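Local coordinates for protein extracellular PQQ-dependent sugar dehydrogenase (Coprinopsis cinerea, PDB 6JT6) that carries a heme b in its cytochrome domain, which probably relays electrons taken from sugars by the PQQ-dependent dehydrogenase domain of the same quinohemoprotein, at residues A[28-33]-A[168-173]; A[14-19]-A[43-48]; A[59-64]-A[69-74]. One frame throughout, in Å; residues are numbered along the deposited sequence.

Contact 1: A[28-33]-A[168-173]. With HEM (protoporphyrin IX containing Fe), chain C.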
loop_
_atom_site.group_PDB
_atom_site.type_symbol
_atom_site.label_atom_id
_atom_site.label_comp_id
_atom_site.label_asym_id
_atom_site.label_seq_id
_atom_site.Cartn_x
_atom_site.Cartn_y
_atom_site.Cartn_z
ATOM N N TRP A 28 -1.616 -4.810 5.533
ATOM C CA TRP A 28 -0.869 -3.698 4.882
ATOM C C TRP A 28 0.594 -3.967 5.147
ATOM O O TRP A 28 1.001 -3.954 6.296
ATOM C CB TRP A 28 -1.290 -2.348 5.480
ATOM C CG TRP A 28 -2.664 -1.906 5.025
ATOM C CD1 TRP A 28 -2.956 -0.978 4.051
ATOM C CD2 TRP A 28 -3.934 -2.371 5.532
ATOM N NE1 TRP A 28 -4.336 -0.832 3.931
ATOM C CE2 TRP A 28 -4.954 -1.669 4.827
ATOM C CE3 TRP A 28 -4.310 -3.296 6.530
ATOM C CZ2 TRP A 28 -6.318 -1.894 5.052
ATOM C CZ3 TRP A 28 -5.691 -3.521 6.751
ATOM C CH2 TRP A 28 -6.671 -2.804 6.015
ATOM N N GLY A 29 1.377 -4.249 4.100
ATOM C CA GLY A 29 2.798 -4.557 4.249
ATOM C C GLY A 29 3.649 -3.483 3.601
ATOM O O GLY A 29 3.205 -2.863 2.631
ATOM N N TYR A 30 4.838 -3.218 4.159
ATOM C CA TYR A 30 5.774 -2.249 3.600
ATOM C C TYR A 30 7.191 -2.736 3.720
ATOM O O TYR A 30 7.540 -3.383 4.689
ATOM C CB TYR A 30 5.674 -0.870 4.289
ATOM C CG TYR A 30 4.284 -0.319 4.259
ATOM C CD1 TYR A 30 3.843 0.449 3.164
ATOM C CD2 TYR A 30 3.370 -0.614 5.303
ATOM C CE1 TYR A 30 2.541 0.940 3.121
ATOM C CE2 TYR A 30 2.077 -0.117 5.276
ATOM C CZ TYR A 30 1.672 0.642 4.182
ATOM O OH TYR A 30 0.385 1.126 4.115
ATOM N N ILE A 31 7.987 -2.401 2.706
ATOM C CA ILE A 31 9.423 -2.596 2.719
ATOM C C ILE A 31 10.038 -1.261 2.312
ATOM O O ILE A 31 9.638 -0.704 1.302
ATOM C CB ILE A 31 9.875 -3.689 1.719
ATOM C CG1 ILE A 31 9.012 -4.965 1.833
ATOM C CG2 ILE A 31 11.322 -4.054 2.002
ATOM C CD1 ILE A 31 9.229 -5.986 0.713
ATOM N N PHE A 32 10.987 -0.760 3.094
ATOM C CA PHE A 32 11.630 0.525 2.791
ATOM C C PHE A 32 13.110 0.247 2.537
ATOM O O PHE A 32 13.650 -0.737 3.063
ATOM C CB PHE A 32 11.431 1.571 3.923
ATOM C CG PHE A 32 10.058 2.185 3.956
ATOM C CD1 PHE A 32 9.853 3.497 3.503
ATOM C CD2 PHE A 32 8.977 1.497 4.509
ATOM C CE1 PHE A 32 8.574 4.069 3.537
ATOM C CE2 PHE A 32 7.704 2.066 4.538
ATOM C CZ PHE A 32 7.499 3.348 4.045
ATOM N N PRO A 33 13.767 1.100 1.718
ATOM C CA PRO A 33 15.206 0.940 1.498
ATOM C C PRO A 33 16.011 1.451 2.687
ATOM O O PRO A 33 15.560 2.319 3.437
ATOM C CB PRO A 33 15.466 1.775 0.245
ATOM C CG PRO A 33 14.412 2.814 0.267
ATOM C CD PRO A 33 13.196 2.153 0.850
ATOM N N ALA A 168 -8.687 3.386 10.081
ATOM C CA ALA A 168 -8.064 3.937 11.284
ATOM C C ALA A 168 -6.576 4.178 11.014
ATOM O O ALA A 168 -6.197 4.382 9.865
ATOM C CB ALA A 168 -8.344 3.063 12.512
ATOM N N GLN A 169 -5.756 4.226 12.062
ATOM C CA GLN A 169 -4.346 4.639 11.953
ATOM C C GLN A 169 -3.565 3.806 12.915
ATOM O O GLN A 169 -4.116 3.315 13.910
ATOM C CB GLN A 169 -4.117 6.099 12.402
ATOM C CG GLN A 169 -5.112 7.123 11.916
ATOM C CD GLN A 169 -4.718 8.544 12.278
ATOM O OE1 GLN A 169 -3.598 9.001 11.987
ATOM N NE2 GLN A 169 -5.655 9.276 12.876
ATOM N N TYR A 170 -2.261 3.698 12.674
ATOM C CA TYR A 170 -1.372 3.042 13.641
ATOM C C TYR A 170 0.010 3.644 13.502
ATOM O O TYR A 170 0.366 4.122 12.421
ATOM C CB TYR A 170 -1.340 1.511 13.422
ATOM C CG TYR A 170 -0.920 1.114 12.016
ATOM C CD1 TYR A 170 0.425 0.922 11.690
ATOM C CD2 TYR A 170 -1.871 0.955 11.006
ATOM C CE1 TYR A 170 0.805 0.580 10.401
ATOM C CE2 TYR A 170 -1.503 0.617 9.711
ATOM C CZ TYR A 170 -0.165 0.417 9.418
ATOM O OH TYR A 170 0.184 0.058 8.121
ATOM N N GLY A 171 0.764 3.622 14.605
ATOM C CA GLY A 171 2.164 4.008 14.618
ATOM C C GLY A 171 3.067 2.825 14.292
ATOM O O GLY A 171 2.725 1.662 14.538
ATOM N N PHE A 172 4.206 3.111 13.684
ATOM C CA PHE A 172 5.238 2.078 13.578
ATOM C C PHE A 172 6.643 2.646 13.445
ATOM O O PHE A 172 6.836 3.805 13.043
ATOM C CB PHE A 172 4.945 1.075 12.452
ATOM C CG PHE A 172 5.161 1.621 11.084
ATOM C CD1 PHE A 172 6.285 1.254 10.356
ATOM C CD2 PHE A 172 4.256 2.514 10.527
ATOM C CE1 PHE A 172 6.504 1.762 9.084
ATOM C CE2 PHE A 172 4.455 3.020 9.248
ATOM C CZ PHE A 172 5.580 2.640 8.524
ATOM N N ASP A 173 7.597 1.769 13.731
ATOM C CA ASP A 173 9.010 2.059 13.660
ATOM C C ASP A 173 9.456 1.894 12.212
ATOM O O ASP A 173 9.544 0.769 11.699
ATOM C CB ASP A 173 9.742 1.061 14.565
ATOM C CG ASP A 173 11.204 1.349 14.695
ATOM O OD1 ASP A 173 11.794 2.063 13.854
ATOM O OD2 ASP A 173 11.773 0.836 15.664
HETATM C CHA HEM C . -11.197 8.515 7.903
HETATM C CHB HEM C . -14.487 10.071 4.672
HETATM C CHC HEM C . -12.107 7.815 1.110
HETATM C CHD HEM C . -8.390 7.029 4.224
HETATM C C1A HEM C . -12.323 9.087 7.339
HETATM C C2A HEM C . -13.372 9.692 8.078
HETATM C C3A HEM C . -14.300 10.115 7.156
HETATM C C4A HEM C . -13.830 9.782 5.856
HETATM C CMA HEM C . -15.612 10.825 7.452
HETATM C CAA HEM C . -13.455 9.846 9.590
HETATM C CBA HEM C . -13.572 8.508 10.342
HETATM C CGA HEM C . -14.677 7.604 9.864
HETATM O O1A HEM C . -14.437 6.510 9.286
HETATM O O2A HEM C . -15.866 7.943 10.052
HETATM C C1B HEM C . -14.140 9.574 3.419
HETATM C C2B HEM C . -14.963 9.742 2.253
HETATM C C3B HEM C . -14.312 9.063 1.242
HETATM C C4B HEM C . -13.074 8.505 1.837
HETATM C CMB HEM C . -16.308 10.493 2.193
HETATM C CAB HEM C . -14.660 8.884 -0.195
HETATM C CBB HEM C . -15.903 8.740 -0.641
HETATM C C1C HEM C . -10.826 7.470 1.624
HETATM C C2C HEM C . -9.790 6.863 0.879
HETATM C C3C HEM C . -8.718 6.636 1.753
HETATM C C4C HEM C . -9.126 7.090 3.063
HETATM C CMC HEM C . -9.876 6.585 -0.611
HETATM C CAC HEM C . -7.394 6.057 1.391
HETATM C CBC HEM C . -7.276 5.079 0.465
HETATM C C1D HEM C . -8.933 7.313 5.486
HETATM C C2D HEM C . -8.162 7.110 6.732
HETATM C C3D HEM C . -8.920 7.539 7.749
HETATM C C4D HEM C . -10.166 8.014 7.111
HETATM C CMD HEM C . -6.780 6.530 6.886
HETATM C CAD HEM C . -8.583 7.478 9.237
HETATM C CBD HEM C . -7.707 8.608 9.746
HETATM C CGD HEM C . -8.532 9.864 9.814
HETATM O O1D HEM C . -8.260 10.891 9.134
HETATM O O2D HEM C . -9.533 9.861 10.544
HETATM N NA HEM C . -12.635 9.124 5.978
HETATM N NB HEM C . -13.053 8.848 3.130
HETATM N NC HEM C . -10.422 7.556 2.937
HETATM N ND HEM C . -10.131 7.896 5.758
HETATM FE FE HEM C . -11.531 8.367 4.502
HETATM O O HOH W 1 2.049 -1.807 8.117
HETATM O O HOH W 2 -1.393 1.241 6.012
#
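Two waters, held between buried residues, do most of the joining between W28, Y30 and Y170, on strands whose nearest CA atoms (W28 and Y170, Y30 and F172) are about 11 Å apart. The Y170 hydroxyl is the shared point. One water lies 2.6 Å from Y170 OH and donates to the backbone W28 O. The other bridges Y30 OH, 2.6 Å away, and Y170 OH. Both waters sit at the edge of the Y30 ring, in its plane. Directly, Y170 OH comes up to the same edge, 3.4 Å from Y30 CE2, and also rests near the CB of W28. The two phenol side chains cross obliquely. Y170 CG stands between its own backbone N and carbonyl carbon (chi1 57°), a setting that sends the ring inward from strand 166-173, where F19 stacks on it. Y30 OH also bonds N59 ND2, and W28 NE1 bonds G58 O. F141 meets Y30 and F172 edge to face. On strand 166-173, Q169 turns the other way and lays CG 3.7 Å from the heme propionate carbon CBD. Such facing of two sheets across an aromatic interior is typical of the beta-sandwich cytochrome domains of the cellobiose dehydrogenase family, to which this domain belongs.

Contact 2: A[14-19]-A[43-48]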
loop_
_atom_site.group_PDB
_atom_site.type_symbol
_atom_site.label_atom_id
_atom_site.label_comp_id
_atom_site.label_asym_id
_atom_site.label_seq_id
_atom_site.Cartn_x
_atom_site.Cartn_y
_atom_site.Cartn_z
ATOM N N VAL A 14 9.640 -13.010 0.381
ATOM C CA VAL A 14 10.162 -11.759 0.931
ATOM C C VAL A 14 9.551 -11.492 2.320
ATOM O O VAL A 14 8.561 -12.100 2.680
ATOM C CB VAL A 14 10.022 -10.532 -0.038
ATOM C CG1 VAL A 14 10.293 -10.889 -1.515
ATOM C CG2 VAL A 14 8.699 -9.844 0.130
ATOM N N THR A 15 10.137 -10.582 3.091
ATOM C CA THR A 15 9.606 -10.247 4.388
ATOM C C THR A 15 9.127 -8.800 4.351
ATOM O O THR A 15 9.790 -7.935 3.746
ATOM C CB THR A 15 10.645 -10.437 5.531
ATOM O OG1 THR A 15 11.728 -9.512 5.318
ATOM C CG2 THR A 15 11.150 -11.851 5.555
ATOM N N PHE A 16 7.946 -8.556 4.940
ATOM C CA PHE A 16 7.399 -7.183 5.029
ATOM C C PHE A 16 7.297 -6.801 6.518
ATOM O O PHE A 16 7.199 -7.681 7.404
ATOM C CB PHE A 16 5.976 -7.118 4.456
ATOM C CG PHE A 16 5.873 -7.312 2.967
ATOM C CD1 PHE A 16 5.686 -6.210 2.107
ATOM C CD2 PHE A 16 5.875 -8.605 2.400
ATOM C CE1 PHE A 16 5.560 -6.382 0.708
ATOM C CE2 PHE A 16 5.728 -8.781 1.020
ATOM C CZ PHE A 16 5.591 -7.689 0.171
ATOM N N SER A 17 7.285 -5.497 6.784
ATOM C CA SER A 17 6.670 -5.004 8.009
ATOM C C SER A 17 5.144 -4.956 7.749
ATOM O O SER A 17 4.643 -4.126 6.946
ATOM C CB SER A 17 7.235 -3.632 8.386
ATOM O OG SER A 17 6.522 -3.119 9.489
ATOM N N ARG A 18 4.414 -5.845 8.418
ATOM C CA ARG A 18 2.988 -6.048 8.122
ATOM C C ARG A 18 2.067 -5.725 9.296
ATOM O O ARG A 18 2.348 -6.113 10.438
ATOM C CB ARG A 18 2.721 -7.484 7.677
ATOM C CG ARG A 18 1.330 -7.639 7.081
ATOM C CD ARG A 18 0.590 -8.881 7.569
ATOM N NE ARG A 18 0.925 -9.379 8.907
ATOM C CZ ARG A 18 0.544 -10.577 9.343
ATOM N NH1 ARG A 18 -0.200 -11.358 8.562
ATOM N NH2 ARG A 18 0.876 -10.992 10.560
ATOM N N PHE A 19 0.988 -5.003 8.976
ATOM C CA PHE A 19 -0.098 -4.669 9.893
ATOM C C PHE A 19 -1.258 -5.504 9.415
ATOM O O PHE A 19 -1.707 -5.370 8.260
ATOM C CB PHE A 19 -0.485 -3.160 9.821
ATOM C CG PHE A 19 -1.730 -2.790 10.636
ATOM C CD1 PHE A 19 -1.668 -2.666 12.033
ATOM C CD2 PHE A 19 -2.952 -2.578 10.013
ATOM C CE1 PHE A 19 -2.806 -2.339 12.790
ATOM C CE2 PHE A 19 -4.097 -2.237 10.744
ATOM C CZ PHE A 19 -4.025 -2.119 12.144
ATOM N N GLU A 43 11.478 6.077 -2.040
ATOM C CA GLU A 43 10.589 5.021 -2.511
ATOM C C GLU A 43 10.357 3.958 -1.430
ATOM O O GLU A 43 11.069 3.910 -0.420
ATOM C CB GLU A 43 11.134 4.390 -3.796
ATOM C CG GLU A 43 12.342 3.474 -3.634
ATOM C CD GLU A 43 12.621 2.727 -4.916
ATOM O OE1 GLU A 43 13.411 3.225 -5.739
ATOM O OE2 GLU A 43 12.007 1.673 -5.147
ATOM N N PHE A 44 9.340 3.116 -1.642
ATOM C CA PHE A 44 9.144 1.926 -0.818
ATOM C C PHE A 44 8.335 0.933 -1.627
ATOM O O PHE A 44 7.833 1.272 -2.684
ATOM C CB PHE A 44 8.455 2.246 0.523
ATOM C CG PHE A 44 7.057 2.819 0.383
ATOM C CD1 PHE A 44 5.941 1.981 0.413
ATOM C CD2 PHE A 44 6.862 4.214 0.285
ATOM C CE1 PHE A 44 4.651 2.484 0.269
ATOM C CE2 PHE A 44 5.568 4.735 0.167
ATOM C CZ PHE A 44 4.466 3.867 0.161
ATOM N N ILE A 45 8.251 -0.290 -1.117
ATOM C CA ILE A 45 7.392 -1.318 -1.676
ATOM C C ILE A 45 6.216 -1.473 -0.728
ATOM O O ILE A 45 6.412 -1.535 0.507
ATOM C CB ILE A 45 8.145 -2.658 -1.784
ATOM C CG1 ILE A 45 9.291 -2.545 -2.816
ATOM C CG2 ILE A 45 7.193 -3.807 -2.133
ATOM C CD1 ILE A 45 10.312 -3.685 -2.681
ATOM N N GLY A 46 5.003 -1.530 -1.292
ATOM C CA GLY A 46 3.811 -1.787 -0.477
ATOM C C GLY A 46 3.081 -3.068 -0.860
ATOM O O GLY A 46 3.240 -3.589 -1.966
ATOM N N LEU A 47 2.265 -3.563 0.073
ATOM C CA LEU A 47 1.394 -4.693 -0.176
ATOM C C LEU A 47 0.042 -4.389 0.432
ATOM O O LEU A 47 -0.028 -4.009 1.612
ATOM C CB LEU A 47 1.974 -5.971 0.451
ATOM C CG LEU A 47 0.984 -7.156 0.634
ATOM C CD1 LEU A 47 0.583 -7.819 -0.687
ATOM C CD2 LEU A 47 1.563 -8.211 1.563
ATOM N N PHE A 48 -1.006 -4.543 -0.381
ATOM C CA PHE A 48 -2.387 -4.555 0.100
ATOM C C PHE A 48 -2.857 -5.974 -0.136
ATOM O O PHE A 48 -2.790 -6.466 -1.261
ATOM C CB PHE A 48 -3.288 -3.628 -0.721
ATOM C CG PHE A 48 -2.946 -2.154 -0.618
ATOM C CD1 PHE A 48 -2.509 -1.584 0.587
ATOM C CD2 PHE A 48 -3.118 -1.317 -1.736
ATOM C CE1 PHE A 48 -2.244 -0.211 0.655
ATOM C CE2 PHE A 48 -2.842 0.050 -1.660
ATOM C CZ PHE A 48 -2.412 0.590 -0.472
#
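Purely apolar packing joins 14-19 to 43-48, two strands of the same curled sheet that are separated by strand 26-33, to which both are hydrogen-bonded. The segment axes pass 8.6 Å apart at 55°, and the F16 ring bridges the gap, to two side chains and the G46 backbone. That ring swings toward L47 and I45 with CG anti to the carbonyl carbon. L47 meets it twice: CB lies 3.6 Å from F16 CE1, while the CD2 methyl sits 4.2 Å from the F16 ring centroid and only 9° off the normal, a CH-pi contact over the face. With L47 CG anti to the backbone N, and chi2 (71°) turning the branch, CD2 comes over the ring. I45 adds a lighter touch, CG2 to F16 CE1 at 4.2 Å, approaching obliquely. Both aliphatic side chains cross the phenylalanine at about a right angle. I31 of the intervening strand 26-33 touches the opposite face of the F16 ring. L47 packs further on V117 of the adjoining strand 113-121, whereas I45 and V14 lie against helix 182-191, I45 on Y182 and L189.

Contact 3: A[59-64]-A[69-74]. With HEM (protoporphyrin IX containing Fe), chain C.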
loop_
_atom_site.group_PDB
_atom_site.type_symbol
_atom_site.label_atom_id
_atom_site.label_comp_id
_atom_site.label_asym_id
_atom_site.label_seq_id
_atom_site.Cartn_x
_atom_site.Cartn_y
_atom_site.Cartn_z
ATOM N N ASN A 59 -4.363 3.162 1.901
ATOM C CA ASN A 59 -3.633 3.687 3.045
ATOM C C ASN A 59 -3.625 5.205 3.040
ATOM O O ASN A 59 -4.136 5.834 2.123
ATOM C CB ASN A 59 -2.194 3.114 3.131
ATOM C CG ASN A 59 -1.353 3.404 1.895
ATOM O OD1 ASN A 59 -1.626 4.328 1.142
ATOM N ND2 ASN A 59 -0.311 2.604 1.687
ATOM N N SER A 60 -3.054 5.768 4.096
ATOM C CA SER A 60 -2.603 7.145 4.108
ATOM C C SER A 60 -1.155 7.076 4.573
ATOM O O SER A 60 -0.854 6.434 5.589
ATOM C CB SER A 60 -3.426 7.984 5.069
ATOM O OG SER A 60 -2.766 9.237 5.236
ATOM N N LEU A 61 -0.274 7.746 3.838
ATOM C CA LEU A 61 1.162 7.719 4.136
ATOM C C LEU A 61 1.563 8.621 5.329
ATOM O O LEU A 61 2.694 8.582 5.772
ATOM C CB LEU A 61 1.993 7.981 2.853
ATOM C CG LEU A 61 1.781 7.073 1.619
ATOM C CD1 LEU A 61 2.799 7.389 0.512
ATOM C CD2 LEU A 61 1.830 5.590 2.018
ATOM N N GLY A 62 0.622 9.412 5.842
ATOM C CA GLY A 62 0.888 10.273 6.989
ATOM C C GLY A 62 -0.089 10.071 8.126
ATOM O O GLY A 62 -0.044 10.829 9.077
ATOM N N GLY A 63 -0.953 9.043 8.033
ATOM C CA GLY A 63 -1.901 8.712 9.089
ATOM C C GLY A 63 -3.295 9.265 8.814
ATOM O O GLY A 63 -4.225 8.530 8.442
ATOM N N SER A 64 -3.431 10.580 9.005
ATOM C CA SER A 64 -4.679 11.259 8.738
ATOM C C SER A 64 -5.058 11.099 7.265
ATOM O O SER A 64 -4.180 11.133 6.355
ATOM C CB SER A 64 -4.532 12.758 9.109
ATOM O OG SER A 64 -5.616 13.472 8.560
ATOM N N PRO A 69 -0.540 11.647 0.966
ATOM C CA PRO A 69 -0.818 10.699 -0.107
ATOM C C PRO A 69 -1.678 9.547 0.375
ATOM O O PRO A 69 -1.393 8.941 1.426
ATOM C CB PRO A 69 0.587 10.172 -0.491
ATOM C CG PRO A 69 1.478 11.333 -0.156
ATOM C CD PRO A 69 0.914 11.776 1.177
ATOM N N LEU A 70 -2.714 9.276 -0.410
ATOM C CA LEU A 70 -3.590 8.143 -0.182
ATOM C C LEU A 70 -3.384 7.187 -1.345
ATOM O O LEU A 70 -3.564 7.570 -2.501
ATOM C CB LEU A 70 -5.055 8.594 -0.089
ATOM C CG LEU A 70 -5.445 9.751 0.863
ATOM C CD1 LEU A 70 -6.949 9.974 0.771
ATOM C CD2 LEU A 70 -5.100 9.530 2.347
ATOM N N LEU A 71 -2.993 5.955 -1.055
ATOM C CA LEU A 71 -2.879 4.966 -2.140
ATOM C C LEU A 71 -4.007 3.996 -2.029
ATOM O O LEU A 71 -4.336 3.540 -0.940
ATOM C CB LEU A 71 -1.523 4.241 -2.139
ATOM C CG LEU A 71 -0.253 5.087 -1.986
ATOM C CD1 LEU A 71 0.961 4.170 -1.953
ATOM C CD2 LEU A 71 -0.093 6.165 -3.056
ATOM N N VAL A 72 -4.616 3.679 -3.163
ATOM C CA VAL A 72 -5.762 2.808 -3.177
ATOM C C VAL A 72 -5.587 1.739 -4.251
ATOM O O VAL A 72 -5.263 2.042 -5.415
ATOM C CB VAL A 72 -7.101 3.593 -3.253
ATOM C CG1 VAL A 72 -7.183 4.439 -4.502
ATOM C CG2 VAL A 72 -8.302 2.661 -3.180
ATOM N N GLY A 73 -5.746 0.489 -3.828
ATOM C CA GLY A 73 -5.646 -0.643 -4.730
ATOM C C GLY A 73 -6.896 -1.484 -4.748
ATOM O O GLY A 73 -7.684 -1.493 -3.785
ATOM N N TRP A 74 -7.091 -2.195 -5.861
ATOM C CA TRP A 74 -8.174 -3.131 -6.009
ATOM C C TRP A 74 -7.871 -4.113 -7.145
ATOM O O TRP A 74 -6.852 -3.968 -7.860
ATOM C CB TRP A 74 -9.514 -2.412 -6.186
ATOM C CG TRP A 74 -9.663 -1.673 -7.492
ATOM C CD1 TRP A 74 -10.236 -2.140 -8.650
ATOM C CD2 TRP A 74 -9.270 -0.320 -7.746
ATOM N NE1 TRP A 74 -10.224 -1.146 -9.621
ATOM C CE2 TRP A 74 -9.648 -0.015 -9.088
ATOM C CE3 TRP A 74 -8.675 0.673 -6.961
ATOM C CZ2 TRP A 74 -9.410 1.240 -9.678
ATOM C CZ3 TRP A 74 -8.438 1.936 -7.547
ATOM C CH2 TRP A 74 -8.801 2.199 -8.906
HETATM C CHA HEM C . -11.197 8.515 7.903
HETATM C CHB HEM C . -14.487 10.071 4.672
HETATM C CHC HEM C . -12.107 7.815 1.110
HETATM C CHD HEM C . -8.390 7.029 4.224
HETATM C C1A HEM C . -12.323 9.087 7.339
HETATM C C2A HEM C . -13.372 9.692 8.078
HETATM C C3A HEM C . -14.300 10.115 7.156
HETATM C C4A HEM C . -13.830 9.782 5.856
HETATM C CMA HEM C . -15.612 10.825 7.452
HETATM C CAA HEM C . -13.455 9.846 9.590
HETATM C CBA HEM C . -13.572 8.508 10.342
HETATM C CGA HEM C . -14.677 7.604 9.864
HETATM O O1A HEM C . -14.437 6.510 9.286
HETATM O O2A HEM C . -15.866 7.943 10.052
HETATM C C1B HEM C . -14.140 9.574 3.419
HETATM C C2B HEM C . -14.963 9.742 2.253
HETATM C C3B HEM C . -14.312 9.063 1.242
HETATM C C4B HEM C . -13.074 8.505 1.837
HETATM C CMB HEM C . -16.308 10.493 2.193
HETATM C CAB HEM C . -14.660 8.884 -0.195
HETATM C CBB HEM C . -15.903 8.740 -0.641
HETATM C C1C HEM C . -10.826 7.470 1.624
HETATM C C2C HEM C . -9.790 6.863 0.879
HETATM C C3C HEM C . -8.718 6.636 1.753
HETATM C C4C HEM C . -9.126 7.090 3.063
HETATM C CMC HEM C . -9.876 6.585 -0.611
HETATM C CAC HEM C . -7.394 6.057 1.391
HETATM C CBC HEM C . -7.276 5.079 0.465
HETATM C C1D HEM C . -8.933 7.313 5.486
HETATM C C2D HEM C . -8.162 7.110 6.732
HETATM C C3D HEM C . -8.920 7.539 7.749
HETATM C C4D HEM C . -10.166 8.014 7.111
HETATM C CMD HEM C . -6.780 6.530 6.886
HETATM C CAD HEM C . -8.583 7.478 9.237
HETATM C CBD HEM C . -7.707 8.608 9.746
HETATM C CGD HEM C . -8.532 9.864 9.814
HETATM O O1D HEM C . -8.260 10.891 9.134
HETATM O O2D HEM C . -9.533 9.861 10.544
HETATM N NA HEM C . -12.635 9.124 5.978
HETATM N NB HEM C . -13.053 8.848 3.130
HETATM N NC HEM C . -10.422 7.556 2.937
HETATM N ND HEM C . -10.131 7.896 5.758
HETATM FE FE HEM C . -11.531 8.367 4.502
#
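With CG set between its backbone N and carbonyl carbon (chi1 59°), the N59 side chain lies beside that of L71, the two pointing the same way, and its amide oxygen turns to the neighbouring strand. This is the closing end of the antiparallel beta hairpin 56-60/70-76, whose turn lines the heme pocket. N59 OD1 accepts from L71 N at 3.1 Å, nearly along the C=O axis (161°), and supplements a weak bond from L71 N to N59 O. In return N59 N donates to L71 O at 2.9 Å. The other end of the amide serves the opposing sheet, ND2 being hydrogen-bonded to Y30 OH. Were this asparagine an alanine, L71 N would probably keep only its weak backbone bond and the Y30 hydroxyl would lose its amide partner. Further on, L61 N donates to P69 O at 2.9 Å, and the L61 CD1 methyl crosses over to P69 CB. F44 and F48 close over the N59, L61 and L71 side. On the other face, L70 presses CD1 to 3.9 Å from heme C3C, while its CD2 reaches 3.5 Å from S60 CB. The turn is held by S60 OG, which donates to S64 O at 2.6 Å from above the carbonyl plane, 48° out of it.

In the fold
From the N terminus, strand 15-21 leads into 26-33 and then 43-51. Contact 2 closes this short excursion, across the 23 residues between its segments. Contact 1 begins within that excursion and closes only at strand 166-173, so contacts 1 and 2 cross along the chain. Contact 3, a hairpin with four intervening residues, opens after contact 2 has closed and lies wholly within the span of contact 1. Contact 2 belongs to the curled mixed sheet, contact 3 to the six-stranded antiparallel sheet, and contact 1 bridges the two. Y30 with N59, and F44 and F48 with the hairpin, add further ties between the sheets, while heme touches contacts 1 and 3.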